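Local structure of bifunctional GH43-CE protein (Bacteroides eggerthii, 6MLY) at residues A[398-404]-A[486-492]; A[271-275]-A[476-480]; A[331-335]-A[368-373]; A[88-92]-A[334-338]. The protein probably helps to degrade complex arabinoxylans, joining a family 43 glycoside hydrolase module, likely a beta-xylosidase, to a carbohydrate esterase module in one chain. All coordinates share one frame; numbering follows the deposited sequence.

Interaction 1 of 4, residues A[398-404]-A[486-492]; sequences LSLFQRK and GYRFALF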
loop_
_atom_site.group_PDB
_atom_site.type_symbol
_atom_site.label_atom_id
_atom_site.label_comp_id
_atom_site.label_asym_id
_atom_site.label_seq_id
_atom_site.Cartn_x
_atom_site.Cartn_y
_atom_site.Cartn_z
ATOM N N LEU A 398 -10.073 -5.593 -7.171
ATOM C CA LEU A 398 -9.344 -4.323 -7.231
ATOM C C LEU A 398 -7.885 -4.590 -6.839
ATOM O O LEU A 398 -7.629 -5.432 -5.975
ATOM C CB LEU A 398 -10.008 -3.333 -6.267
ATOM C CG LEU A 398 -9.441 -1.915 -6.256
ATOM C CD1 LEU A 398 -9.889 -1.149 -7.490
ATOM C CD2 LEU A 398 -9.863 -1.176 -4.996
ATOM N N SER A 399 -6.943 -3.894 -7.490
ATOM C CA SER A 399 -5.513 -4.088 -7.225
ATOM C C SER A 399 -4.788 -2.741 -7.119
ATOM O O SER A 399 -5.126 -1.797 -7.822
ATOM C CB SER A 399 -4.873 -4.955 -8.280
ATOM O OG SER A 399 -3.453 -4.879 -8.211
ATOM N N LEU A 400 -3.811 -2.678 -6.208
ATOM C CA LEU A 400 -2.715 -1.729 -6.280
ATOM C C LEU A 400 -1.593 -2.424 -7.051
ATOM O O LEU A 400 -1.029 -3.406 -6.569
ATOM C CB LEU A 400 -2.275 -1.321 -4.870
ATOM C CG LEU A 400 -3.360 -0.669 -4.015
ATOM C CD1 LEU A 400 -2.874 -0.416 -2.596
ATOM C CD2 LEU A 400 -3.853 0.625 -4.639
ATOM N N PHE A 401 -1.308 -1.913 -8.259
ATOM C CA PHE A 401 -0.725 -2.718 -9.325
ATOM C C PHE A 401 0.687 -2.239 -9.689
ATOM O O PHE A 401 0.876 -1.118 -10.160
ATOM C CB PHE A 401 -1.647 -2.696 -10.546
ATOM C CG PHE A 401 -1.154 -3.516 -11.710
ATOM C CD1 PHE A 401 -1.374 -4.885 -11.755
ATOM C CD2 PHE A 401 -0.472 -2.918 -12.761
ATOM C CE1 PHE A 401 -0.918 -5.641 -12.823
ATOM C CE2 PHE A 401 -0.019 -3.673 -13.832
ATOM C CZ PHE A 401 -0.244 -5.031 -13.864
ATOM N N GLN A 402 1.667 -3.118 -9.443
ATOM C CA GLN A 402 2.953 -3.126 -10.143
ATOM C C GLN A 402 3.514 -4.559 -10.113
ATOM O O GLN A 402 2.744 -5.514 -10.162
ATOM C CB GLN A 402 3.908 -2.079 -9.567
ATOM C CG GLN A 402 4.903 -1.571 -10.604
ATOM C CD GLN A 402 5.990 -0.723 -9.998
ATOM O OE1 GLN A 402 5.720 0.256 -9.310
ATOM N NE2 GLN A 402 7.233 -1.087 -10.260
ATOM N N ARG A 403 4.845 -4.713 -10.069
ATOM C CA ARG A 403 5.483 -6.020 -9.992
ATOM C C ARG A 403 5.179 -6.620 -8.619
ATOM O O ARG A 403 4.735 -7.757 -8.521
ATOM C CB ARG A 403 6.995 -5.908 -10.197
ATOM C CG ARG A 403 7.753 -7.216 -10.022
ATOM C CD ARG A 403 9.243 -6.981 -9.862
ATOM N NE ARG A 403 10.023 -8.198 -10.052
ATOM C CZ ARG A 403 10.537 -8.601 -11.212
ATOM N NH1 ARG A 403 10.402 -7.857 -12.299
ATOM N NH2 ARG A 403 11.191 -9.747 -11.279
ATOM N N LYS A 404 5.447 -5.817 -7.584
ATOM C CA LYS A 404 5.086 -6.099 -6.212
ATOM C C LYS A 404 3.691 -5.526 -5.951
ATOM O O LYS A 404 3.554 -4.443 -5.385
ATOM C CB LYS A 404 6.145 -5.509 -5.279
ATOM C CG LYS A 404 7.546 -6.050 -5.518
ATOM C CD LYS A 404 8.488 -5.853 -4.358
ATOM C CE LYS A 404 9.808 -6.562 -4.561
ATOM N NZ LYS A 404 10.762 -6.247 -3.472
ATOM N N GLY A 486 4.407 4.252 -11.559
ATOM C CA GLY A 486 3.687 4.410 -10.309
ATOM C C GLY A 486 2.706 3.271 -10.101
ATOM O O GLY A 486 2.319 2.579 -11.054
ATOM N N TYR A 487 2.323 3.060 -8.841
ATOM C CA TYR A 487 1.275 2.114 -8.507
ATOM C C TYR A 487 -0.048 2.668 -9.042
ATOM O O TYR A 487 -0.373 3.829 -8.821
ATOM C CB TYR A 487 1.227 1.849 -6.998
ATOM C CG TYR A 487 2.163 0.762 -6.539
ATOM C CD1 TYR A 487 3.531 0.880 -6.713
ATOM C CD2 TYR A 487 1.688 -0.390 -5.937
ATOM C CE1 TYR A 487 4.403 -0.115 -6.305
ATOM C CE2 TYR A 487 2.546 -1.394 -5.515
ATOM C CZ TYR A 487 3.910 -1.258 -5.702
ATOM O OH TYR A 487 4.759 -2.244 -5.295
ATOM N N ARG A 488 -0.782 1.818 -9.761
ATOM C CA ARG A 488 -2.077 2.166 -10.305
ATOM C C ARG A 488 -3.164 1.328 -9.617
ATOM O O ARG A 488 -2.936 0.175 -9.246
ATOM C CB ARG A 488 -2.068 1.942 -11.820
ATOM C CG ARG A 488 -1.247 2.955 -12.605
ATOM C CD ARG A 488 -1.339 2.714 -14.104
ATOM N NE ARG A 488 -0.862 3.842 -14.900
ATOM C CZ ARG A 488 -1.637 4.783 -15.437
ATOM N NH1 ARG A 488 -2.954 4.694 -15.359
ATOM N NH2 ARG A 488 -1.087 5.815 -16.055
ATOM N N PHE A 489 -4.338 1.941 -9.436
ATOM C CA PHE A 489 -5.569 1.216 -9.194
ATOM C C PHE A 489 -5.873 0.385 -10.443
ATOM O O PHE A 489 -5.570 0.806 -11.552
ATOM C CB PHE A 489 -6.706 2.180 -8.845
ATOM C CG PHE A 489 -6.507 2.919 -7.547
ATOM C CD1 PHE A 489 -6.495 2.237 -6.341
ATOM C CD2 PHE A 489 -6.328 4.291 -7.526
ATOM C CE1 PHE A 489 -6.306 2.914 -5.145
ATOM C CE2 PHE A 489 -6.138 4.966 -6.330
ATOM C CZ PHE A 489 -6.122 4.277 -5.142
ATOM N N ALA A 490 -6.455 -0.801 -10.247
ATOM C CA ALA A 490 -6.617 -1.777 -11.318
ATOM C C ALA A 490 -7.895 -2.598 -11.104
ATOM O O ALA A 490 -8.017 -3.298 -10.093
ATOM C CB ALA A 490 -5.395 -2.663 -11.369
ATOM N N LEU A 491 -8.840 -2.490 -12.051
ATOM C CA LEU A 491 -9.965 -3.418 -12.151
ATOM C C LEU A 491 -9.483 -4.629 -12.954
ATOM O O LEU A 491 -8.923 -4.452 -14.028
ATOM C CB LEU A 491 -11.171 -2.769 -12.845
ATOM C CG LEU A 491 -11.634 -1.393 -12.359
ATOM C CD1 LEU A 491 -13.154 -1.318 -12.337
ATOM C CD2 LEU A 491 -11.084 -1.032 -10.993
ATOM N N PHE A 492 -9.702 -5.844 -12.433
ATOM C CA PHE A 492 -9.253 -7.066 -13.110
ATOM C C PHE A 492 -10.318 -8.164 -13.001
ATOM O O PHE A 492 -11.268 -8.041 -12.236
ATOM C CB PHE A 492 -7.904 -7.526 -12.551
ATOM C CG PHE A 492 -7.919 -8.000 -11.120
ATOM C CD1 PHE A 492 -7.715 -7.114 -10.073
ATOM C CD2 PHE A 492 -8.107 -9.341 -10.820
ATOM C CE1 PHE A 492 -7.714 -7.559 -8.759
ATOM C CE2 PHE A 492 -8.108 -9.783 -9.505
ATOM C CZ PHE A 492 -7.915 -8.890 -8.476
#
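Tyr487 OH donates to the carbonyl of Lys404, O at 2.5 Å from the hydroxyl, and the same hydroxyl also meets Gln478 O, so the phenol ties the turn after strand 395-401 to the loop that holds Gln478. Next come the antiparallel ladder bonds of a concanavalin A-like beta sandwich. Phe401 N reaches Arg488 O at 2.8 Å and Ser399 N reaches Ala490 O at 2.9 Å, both in the carbonyl plane, while the return bond from Arg488 N to Phe401 O is weak. Side chains alternate across this ladder. Leu398, Leu400, Phe489 and Leu491 form the apolar face turned to the second sheet, on strands 378-386, 441-449 and 502-511, and such branched and aromatic groups suit the apolar layer between two sheets. Leu400, its CG opposite the carbonyl carbon (chi1 -60°), runs alongside Phe489 and brings CD2 to the ring atom CE1, whereas Leu398 CD1 meets Leu491 CD2 at 3.7 Å. The other face carries Ser399, Phe401, Arg488 and Ala490; small Ala490 lets its CB rest 3.8 Å from Phe401 CB. Beyond the strand end, Gln402 CB lies over one face of Tyr487, 4.0 Å from the ring centroid.

Interaction 2 of 4, residues A[271-275]-A[476-480]; sequences GAVGR and KMQYT. With EDO (1,2-ethanediol), chain F.
Tyr479 starts its run along the 271-275 loop at CB, which lies 3.3 Å from Gly271 O. With CG trans to the amide nitrogen (chi1 -175°), the ring extends over the loop: CD1 stays near the same carbonyl, and CE1 comes to 3.9 Å from Gly274 CA. Glycine suits this last place, since its backbone angles would press a CB against the preceding carbonyl. Nearer the start of the segment, Ala272 CB meets Met477 CB at 3.6 Å. The loop links two strands of the family 43 module, a five-bladed beta-propeller in this family, and the tyrosine comes from the beta sandwich, so the contact joins the two modules. At the tip, CZ nears Arg275 CG, and OH lies 3.0 Å from Arg275 NE. The arginine bends at chi3 and turns the guanidinium edge to a 1,2-ethanediol, probably from the crystallisation liquor, whose O1 accepts from NH1 at 2.8 Å and NH2 at 2.9 Å. A leucine in place of Arg275 would probably leave the diol oxygen without either N-H donor and the Tyr479 hydroxyl without the nitrogen now beside it. Asp32 also binds the diol, through OD2.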
loop_
_atom_site.group_PDB
_atom_site.type_symbol
_atom_site.label_atom_id
_atom_site.label_comp_id
_atom_site.label_asym_id
_atom_site.label_seq_id
_atom_site.Cartn_x
_atom_site.Cartn_y
_atom_site.Cartn_z
ATOM N N GLY A 271 9.087 7.832 -4.614
ATOM C CA GLY A 271 8.815 6.462 -4.160
ATOM C C GLY A 271 7.683 5.792 -4.927
ATOM O O GLY A 271 7.668 5.795 -6.162
ATOM N N ALA A 272 6.731 5.216 -4.176
ATOM C CA ALA A 272 5.709 4.286 -4.698
ATOM C C ALA A 272 4.744 5.013 -5.643
ATOM O O ALA A 272 4.477 4.534 -6.752
ATOM C CB ALA A 272 4.969 3.637 -3.554
ATOM N N VAL A 273 4.232 6.166 -5.193
ATOM C CA VAL A 273 3.308 6.994 -5.979
ATOM C C VAL A 273 3.869 7.174 -7.399
ATOM O O VAL A 273 3.110 7.167 -8.372
ATOM C CB VAL A 273 3.028 8.344 -5.286
ATOM C CG1 VAL A 273 4.162 9.345 -5.470
ATOM C CG2 VAL A 273 1.700 8.942 -5.727
ATOM N N GLY A 274 5.196 7.315 -7.509
ATOM C CA GLY A 274 5.888 7.359 -8.803
ATOM C C GLY A 274 6.837 8.544 -8.919
ATOM O O GLY A 274 7.634 8.805 -8.012
ATOM N N ARG A 275 6.743 9.246 -10.058
ATOM C CA ARG A 275 7.643 10.350 -10.445
ATOM C C ARG A 275 6.793 11.592 -10.755
ATOM O O ARG A 275 6.088 11.635 -11.762
ATOM C CB ARG A 275 8.519 9.900 -11.619
ATOM C CG ARG A 275 9.235 8.577 -11.378
ATOM C CD ARG A 275 10.320 8.264 -12.396
ATOM N NE ARG A 275 9.806 7.633 -13.607
ATOM C CZ ARG A 275 10.400 7.678 -14.798
ATOM N NH1 ARG A 275 11.546 8.320 -14.949
ATOM N NH2 ARG A 275 9.840 7.090 -15.841
ATOM N N LYS A 476 3.403 -3.375 1.541
ATOM C CA LYS A 476 4.578 -2.493 1.546
ATOM C C LYS A 476 5.004 -2.220 0.097
ATOM O O LYS A 476 5.851 -2.926 -0.452
ATOM C CB LYS A 476 5.736 -3.098 2.351
ATOM C CG LYS A 476 5.520 -3.173 3.857
ATOM C CD LYS A 476 5.054 -1.872 4.478
ATOM C CE LYS A 476 5.153 -1.867 5.990
ATOM N NZ LYS A 476 6.555 -1.766 6.463
ATOM N N MET A 477 4.394 -1.190 -0.500
ATOM C CA MET A 477 4.651 -0.792 -1.877
ATOM C C MET A 477 6.140 -0.450 -2.037
ATOM O O MET A 477 6.703 0.251 -1.198
ATOM C CB MET A 477 3.809 0.435 -2.252
ATOM C CG MET A 477 2.322 0.149 -2.367
ATOM S SD MET A 477 1.306 1.671 -2.239
ATOM C CE MET A 477 0.032 1.255 -3.464
ATOM N N GLN A 478 6.765 -0.971 -3.101
ATOM C CA GLN A 478 8.113 -0.562 -3.504
ATOM C C GLN A 478 8.104 -0.180 -4.994
ATOM O O GLN A 478 7.487 -0.864 -5.830
ATOM C CB GLN A 478 9.148 -1.656 -3.221
ATOM C CG GLN A 478 10.587 -1.144 -3.298
ATOM C CD GLN A 478 11.643 -2.219 -3.416
ATOM O OE1 GLN A 478 11.394 -3.406 -3.208
ATOM N NE2 GLN A 478 12.851 -1.801 -3.756
ATOM N N TYR A 479 8.798 0.921 -5.311
ATOM C CA TYR A 479 8.930 1.420 -6.666
ATOM C C TYR A 479 10.052 0.651 -7.377
ATOM O O TYR A 479 11.210 1.069 -7.360
ATOM C CB TYR A 479 9.184 2.929 -6.654
ATOM C CG TYR A 479 9.215 3.553 -8.026
ATOM C CD1 TYR A 479 8.041 3.835 -8.705
ATOM C CD2 TYR A 479 10.417 3.844 -8.656
ATOM C CE1 TYR A 479 8.060 4.398 -9.969
ATOM C CE2 TYR A 479 10.454 4.405 -9.921
ATOM C CZ TYR A 479 9.269 4.686 -10.580
ATOM O OH TYR A 479 9.281 5.237 -11.831
ATOM N N THR A 480 9.682 -0.477 -7.992
ATOM C CA THR A 480 10.611 -1.405 -8.644
ATOM C C THR A 480 10.682 -1.077 -10.141
ATOM O O THR A 480 9.808 -0.390 -10.673
ATOM C CB THR A 480 10.195 -2.860 -8.373
ATOM O OG1 THR A 480 8.927 -3.128 -8.974
ATOM C CG2 THR A 480 10.088 -3.177 -6.897
HETATM C C1 EDO F . 12.857 7.366 -18.112
HETATM O O1 EDO F . 11.780 8.235 -17.741
HETATM C C2 EDO F . 12.401 6.508 -19.283
HETATM O O2 EDO F . 12.003 7.364 -20.365
#

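Interaction 3 of 4, residues A[331-335]-A[368-373]; sequences VWQWN and NILTQR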
loop_
_atom_site.group_PDB
_atom_site.type_symbol
_atom_site.label_atom_id
_atom_site.label_comp_id
_atom_site.label_asym_id
_atom_site.label_seq_id
_atom_site.Cartn_x
_atom_site.Cartn_y
_atom_site.Cartn_z
ATOM N N VAL A 331 -8.939 9.438 -18.205
ATOM C CA VAL A 331 -8.283 9.031 -16.948
ATOM C C VAL A 331 -7.949 7.531 -16.984
ATOM O O VAL A 331 -7.031 7.092 -16.276
ATOM C CB VAL A 331 -9.137 9.373 -15.711
ATOM C CG1 VAL A 331 -9.353 10.871 -15.551
ATOM C CG2 VAL A 331 -10.467 8.637 -15.720
ATOM N N TRP A 332 -8.693 6.767 -17.799
ATOM C CA TRP A 332 -8.516 5.322 -17.950
ATOM C C TRP A 332 -7.419 5.012 -18.974
ATOM O O TRP A 332 -7.371 5.619 -20.051
ATOM C CB TRP A 332 -9.830 4.652 -18.364
ATOM C CG TRP A 332 -10.888 4.623 -17.300
ATOM C CD1 TRP A 332 -12.084 5.278 -17.320
ATOM C CD2 TRP A 332 -10.864 3.876 -16.074
ATOM N NE1 TRP A 332 -12.803 4.996 -16.194
ATOM C CE2 TRP A 332 -12.081 4.137 -15.410
ATOM C CE3 TRP A 332 -9.938 3.020 -15.467
ATOM C CZ2 TRP A 332 -12.392 3.570 -14.174
ATOM C CZ3 TRP A 332 -10.247 2.454 -14.247
ATOM C CH2 TRP A 332 -11.457 2.732 -13.610
ATOM N N GLN A 333 -6.553 4.053 -18.613
ATOM C CA GLN A 333 -5.592 3.415 -19.519
ATOM C C GLN A 333 -5.488 1.931 -19.131
ATOM O O GLN A 333 -5.365 1.606 -17.952
ATOM C CB GLN A 333 -4.205 4.076 -19.451
ATOM C CG GLN A 333 -4.206 5.601 -19.350
ATOM C CD GLN A 333 -2.812 6.189 -19.371
ATOM O OE1 GLN A 333 -1.850 5.525 -19.741
ATOM N NE2 GLN A 333 -2.687 7.450 -18.981
ATOM N N TRP A 334 -5.523 1.042 -20.133
ATOM C CA TRP A 334 -5.343 -0.398 -19.940
ATOM C C TRP A 334 -3.866 -0.717 -19.686
ATOM O O TRP A 334 -2.985 0.066 -20.009
ATOM C CB TRP A 334 -5.847 -1.187 -21.153
ATOM C CG TRP A 334 -7.262 -0.905 -21.550
ATOM C CD1 TRP A 334 -7.693 0.023 -22.452
ATOM C CD2 TRP A 334 -8.441 -1.587 -21.088
ATOM N NE1 TRP A 334 -9.056 -0.024 -22.571
ATOM C CE2 TRP A 334 -9.542 -1.001 -21.748
ATOM C CE3 TRP A 334 -8.675 -2.628 -20.185
ATOM C CZ2 TRP A 334 -10.851 -1.421 -21.528
ATOM C CZ3 TRP A 334 -9.970 -3.042 -19.970
ATOM C CH2 TRP A 334 -11.042 -2.445 -20.633
ATOM N N ASN A 335 -3.619 -1.896 -19.109
ATOM C CA ASN A 335 -2.291 -2.488 -19.006
ATOM C C ASN A 335 -2.033 -3.294 -20.284
ATOM O O ASN A 335 -2.685 -4.324 -20.502
ATOM C CB ASN A 335 -2.170 -3.376 -17.766
ATOM C CG ASN A 335 -0.867 -4.145 -17.690
ATOM O OD1 ASN A 335 0.185 -3.649 -18.093
ATOM N ND2 ASN A 335 -0.927 -5.350 -17.143
ATOM N N ASN A 368 -6.811 -6.962 -20.136
ATOM C CA ASN A 368 -7.979 -6.151 -19.798
ATOM C C ASN A 368 -7.959 -5.786 -18.307
ATOM O O ASN A 368 -9.005 -5.727 -17.661
ATOM C CB ASN A 368 -9.278 -6.828 -20.242
ATOM C CG ASN A 368 -9.335 -7.030 -21.743
ATOM O OD1 ASN A 368 -8.374 -7.498 -22.348
ATOM N ND2 ASN A 368 -10.450 -6.671 -22.361
ATOM N N ILE A 369 -6.759 -5.514 -17.782
ATOM C CA ILE A 369 -6.604 -4.851 -16.495
ATOM C C ILE A 369 -6.719 -3.338 -16.747
ATOM O O ILE A 369 -5.897 -2.762 -17.469
ATOM C CB ILE A 369 -5.275 -5.247 -15.816
ATOM C CG1 ILE A 369 -5.173 -6.761 -15.601
ATOM C CG2 ILE A 369 -5.082 -4.486 -14.510
ATOM C CD1 ILE A 369 -3.891 -7.207 -14.931
ATOM N N LEU A 370 -7.755 -2.725 -16.155
ATOM C CA LEU A 370 -8.143 -1.320 -16.363
ATOM C C LEU A 370 -7.607 -0.472 -15.203
ATOM O O LEU A 370 -7.725 -0.881 -14.060
ATOM C CB LEU A 370 -9.673 -1.265 -16.426
ATOM C CG LEU A 370 -10.281 0.077 -16.826
ATOM C CD1 LEU A 370 -9.973 0.409 -18.280
ATOM C CD2 LEU A 370 -11.782 0.086 -16.580
ATOM N N THR A 371 -7.032 0.705 -15.495
ATOM C CA THR A 371 -6.247 1.429 -14.484
ATOM C C THR A 371 -6.423 2.952 -14.554
ATOM O O THR A 371 -6.652 3.521 -15.615
ATOM C CB THR A 371 -4.751 1.130 -14.632
ATOM O OG1 THR A 371 -4.269 1.910 -15.724
ATOM C CG2 THR A 371 -4.455 -0.337 -14.856
ATOM N N GLN A 372 -6.290 3.582 -13.381
ATOM C CA GLN A 372 -6.010 5.002 -13.206
ATOM C C GLN A 372 -4.768 5.131 -12.314
ATOM O O GLN A 372 -4.311 4.148 -11.743
ATOM C CB GLN A 372 -7.195 5.733 -12.576
ATOM C CG GLN A 372 -8.477 5.644 -13.389
ATOM C CD GLN A 372 -9.505 6.672 -12.980
ATOM O OE1 GLN A 372 -9.191 7.699 -12.383
ATOM N NE2 GLN A 372 -10.754 6.414 -13.327
ATOM N N ARG A 373 -4.228 6.349 -12.201
ATOM C CA ARG A 373 -3.046 6.615 -11.373
ATOM C C ARG A 373 -3.462 6.585 -9.893
ATOM O O ARG A 373 -4.638 6.741 -9.569
ATOM C CB ARG A 373 -2.410 7.959 -11.761
ATOM C CG ARG A 373 -1.819 8.003 -13.165
ATOM C CD ARG A 373 -1.332 9.390 -13.558
ATOM N NE ARG A 373 -0.715 9.437 -14.884
ATOM C CZ ARG A 373 -1.376 9.591 -16.030
ATOM N NH1 ARG A 373 -2.653 9.927 -16.026
ATOM N NH2 ARG A 373 -0.760 9.396 -17.182
#
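Trp332 is sandwiched between Leu370 and Gln372. On one face of its six-membered ring Leu370 CD2 sits 3.7 Å from the centroid; on the opposite face Gln372 CG makes a second CH-pi contact at 3.9 Å, and the glutamine amide stands almost upright on the indole, its plane 89° from the ring. Thr371 N lies at the indole edge. Trp334 takes the other methyl of the same leucine: Leu370 CD1 is 3.5 Å from the centroid of its six-membered ring and only 2° off the normal, while Asn368 O lies in plane at the edge. Leu370 can serve both indoles because CG is carried beside the carbonyl carbon (chi1 -172°), which spreads its two methyls between them; a forked, flexible side chain suits this place. The strands that carry these rings pair antiparallel in one sheet of the sandwich, with Gln333 N donating to Thr371 O at 3.0 Å and Asn335 N to Ile369 O at 2.9 Å. The reverse face, with Gln333 and Thr371, meets Met51 of strand 51-52. The polar ends find partners beyond the pair: Trp332 NE1 binds Asp317, Gln372 NE2 binds Ala315 O, and Arg373 NE binds Asp29 O. Cohesion between these side chains therefore rests chiefly on dispersion and CH-pi contacts, while the buried polar groups are paid for by neighbouring backbone and carboxylate oxygens.

Interaction 4 of 4, residues A[88-92]-A[334-338]; sequences KNTYG and WNHNP
His336 points an edge of its imidazole at the face of Tyr91 in a T-shaped pair, with centroids 4.8 Å apart and planes at 61°. CE1 is the atom that touches, poised above the centre of the phenol ring. In its own plane the imidazole is held from two sides. NE2 accepts from Thr90 N at 3.0 Å, with the donor exactly in the ring plane, and ND1 donates to Asn335 OD1 at 3.1 Å, reaching that oxygen from above the amide plane. These roles are consistent with a neutral ring protonated on ND1, and the pair of bonds fixes its rotation. Thr90 CG2 packs 3.6 Å from His336 NE2. Asn335 crosses Tyr91 at about a right angle: its CG swings away from the main-chain nitrogen (chi1 173°), which lets ND2 donate to Tyr91 OH at 2.7 Å along a nearly straight line (167°). The hydroxyl is bonded to Thr364 O as well, so a tyrosine offers here both a flat surface and a polar tip. Replacing Tyr91 with a leucine would probably leave Asn335 ND2 and Thr364 O without their shared hydroxyl and take away the aromatic face that His336 CE1 points at. His483 stacks on the same tyrosine. Such a network of aromatic and amide groups is buried where a loop of the propeller-type family 43 module meets the end of strand 333-335 in the concanavalin A-like sandwich.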
loop_
_atom_site.group_PDB
_atom_site.type_symbol
_atom_site.label_atom_id
_atom_site.label_comp_id
_atom_site.label_asym_id
_atom_site.label_seq_id
_atom_site.Cartn_x
_atom_site.Cartn_y
_atom_site.Cartn_z
ATOM N N LYS A 88 4.920 -13.037 -22.685
ATOM C CA LYS A 88 5.850 -11.953 -22.965
ATOM C C LYS A 88 5.193 -10.635 -22.544
ATOM O O LYS A 88 3.967 -10.522 -22.543
ATOM C CB LYS A 88 6.207 -11.898 -24.453
ATOM C CG LYS A 88 6.997 -13.086 -24.985
ATOM C CD LYS A 88 7.030 -13.150 -26.499
ATOM C CE LYS A 88 7.798 -14.340 -27.035
ATOM N NZ LYS A 88 7.659 -14.456 -28.506
ATOM N N ASN A 89 6.027 -9.645 -22.213
ATOM C CA ASN A 89 5.571 -8.337 -21.763
ATOM C C ASN A 89 6.533 -7.272 -22.293
ATOM O O ASN A 89 7.498 -7.591 -22.984
ATOM C CB ASN A 89 5.460 -8.283 -20.237
ATOM C CG ASN A 89 6.706 -8.792 -19.545
ATOM O OD1 ASN A 89 6.859 -9.996 -19.344
ATOM N ND2 ASN A 89 7.601 -7.885 -19.185
ATOM N N THR A 90 6.236 -6.010 -21.974
ATOM C CA THR A 90 7.145 -4.902 -22.207
ATOM C C THR A 90 6.962 -3.886 -21.072
ATOM O O THR A 90 7.062 -2.676 -21.278
ATOM C CB THR A 90 6.974 -4.344 -23.631
ATOM O OG1 THR A 90 8.128 -3.569 -23.961
ATOM C CG2 THR A 90 5.725 -3.506 -23.812
ATOM N N TYR A 91 6.722 -4.396 -19.860
ATOM C CA TYR A 91 6.658 -3.568 -18.667
ATOM C C TYR A 91 7.951 -2.748 -18.569
ATOM O O TYR A 91 9.039 -3.260 -18.844
ATOM C CB TYR A 91 6.479 -4.418 -17.405
ATOM C CG TYR A 91 5.109 -5.014 -17.193
ATOM C CD1 TYR A 91 4.048 -4.243 -16.744
ATOM C CD2 TYR A 91 4.881 -6.368 -17.393
ATOM C CE1 TYR A 91 2.794 -4.795 -16.525
ATOM C CE2 TYR A 91 3.636 -6.936 -17.174
ATOM C CZ TYR A 91 2.587 -6.148 -16.736
ATOM O OH TYR A 91 1.358 -6.703 -16.522
ATOM N N GLY A 92 7.814 -1.469 -18.206
ATOM C CA GLY A 92 8.944 -0.565 -18.041
ATOM C C GLY A 92 9.374 0.091 -19.344
ATOM O O GLY A 92 9.984 1.154 -19.314
ATOM N N TRP A 334 -5.523 1.042 -20.133
ATOM C CA TRP A 334 -5.343 -0.398 -19.940
ATOM C C TRP A 334 -3.866 -0.717 -19.686
ATOM O O TRP A 334 -2.985 0.066 -20.009
ATOM C CB TRP A 334 -5.847 -1.187 -21.153
ATOM C CG TRP A 334 -7.262 -0.905 -21.550
ATOM C CD1 TRP A 334 -7.693 0.023 -22.452
ATOM C CD2 TRP A 334 -8.441 -1.587 -21.088
ATOM N NE1 TRP A 334 -9.056 -0.024 -22.571
ATOM C CE2 TRP A 334 -9.542 -1.001 -21.748
ATOM C CE3 TRP A 334 -8.675 -2.628 -20.185
ATOM C CZ2 TRP A 334 -10.851 -1.421 -21.528
ATOM C CZ3 TRP A 334 -9.970 -3.042 -19.970
ATOM C CH2 TRP A 334 -11.042 -2.445 -20.633
ATOM N N ASN A 335 -3.619 -1.896 -19.109
ATOM C CA ASN A 335 -2.291 -2.488 -19.006
ATOM C C ASN A 335 -2.033 -3.294 -20.284
ATOM O O ASN A 335 -2.685 -4.324 -20.502
ATOM C CB ASN A 335 -2.170 -3.376 -17.766
ATOM C CG ASN A 335 -0.867 -4.145 -17.690
ATOM O OD1 ASN A 335 0.185 -3.649 -18.093
ATOM N ND2 ASN A 335 -0.927 -5.350 -17.143
ATOM N N HIS A 336 -1.095 -2.813 -21.113
ATOM C CA HIS A 336 -0.789 -3.404 -22.415
ATOM C C HIS A 336 -2.028 -3.305 -23.314
ATOM O O HIS A 336 -3.029 -2.696 -22.929
ATOM C CB HIS A 336 -0.275 -4.845 -22.257
ATOM C CG HIS A 336 1.169 -4.955 -21.896
ATOM N ND1 HIS A 336 1.661 -4.549 -20.671
ATOM C CD2 HIS A 336 2.219 -5.459 -22.578
ATOM C CE1 HIS A 336 2.957 -4.779 -20.623
ATOM N NE2 HIS A 336 3.323 -5.338 -21.781
ATOM N N ASN A 337 -1.941 -3.888 -24.516
ATOM C CA ASN A 337 -3.004 -3.807 -25.509
ATOM C C ASN A 337 -4.245 -4.538 -25.010
ATOM O O ASN A 337 -4.193 -5.736 -24.738
ATOM C CB ASN A 337 -2.575 -4.376 -26.863
ATOM C CG ASN A 337 -1.587 -3.484 -27.573
ATOM O OD1 ASN A 337 -1.258 -2.409 -27.078
ATOM N ND2 ASN A 337 -1.106 -3.923 -28.724
ATOM N N PRO A 338 -5.404 -3.846 -24.912
ATOM C CA PRO A 338 -6.642 -4.492 -24.484
ATOM C C PRO A 338 -7.161 -5.457 -25.557
ATOM O O PRO A 338 -6.879 -5.260 -26.738
ATOM C CB PRO A 338 -7.615 -3.317 -24.296
ATOM C CG PRO A 338 -7.103 -2.256 -25.241
ATOM C CD PRO A 338 -5.598 -2.423 -25.236
#

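Overall arrangement
All four contacts are largely buried, yet they hold different parts of the fold. Interactions 1 and 3 lie within the sandwich domain, in one sheet where strands 370-373 and 488-491 are neighbours, joined by Leu491 N and Leu370 O; backbone ladders and apolar side chains dominate both. Interactions 2 and 4 instead join the sandwich to the family 43 module through loops, and depend more on individual side chains: a tyrosine laid along a glycine-rich loop in one, a histidine–asparagine–tyrosine network in the other. Their centres are about 19 Å apart. Interaction 4 continues from strand 333-335 of interaction 3, while interaction 1 touches interaction 2 through Lys404 and Gln478.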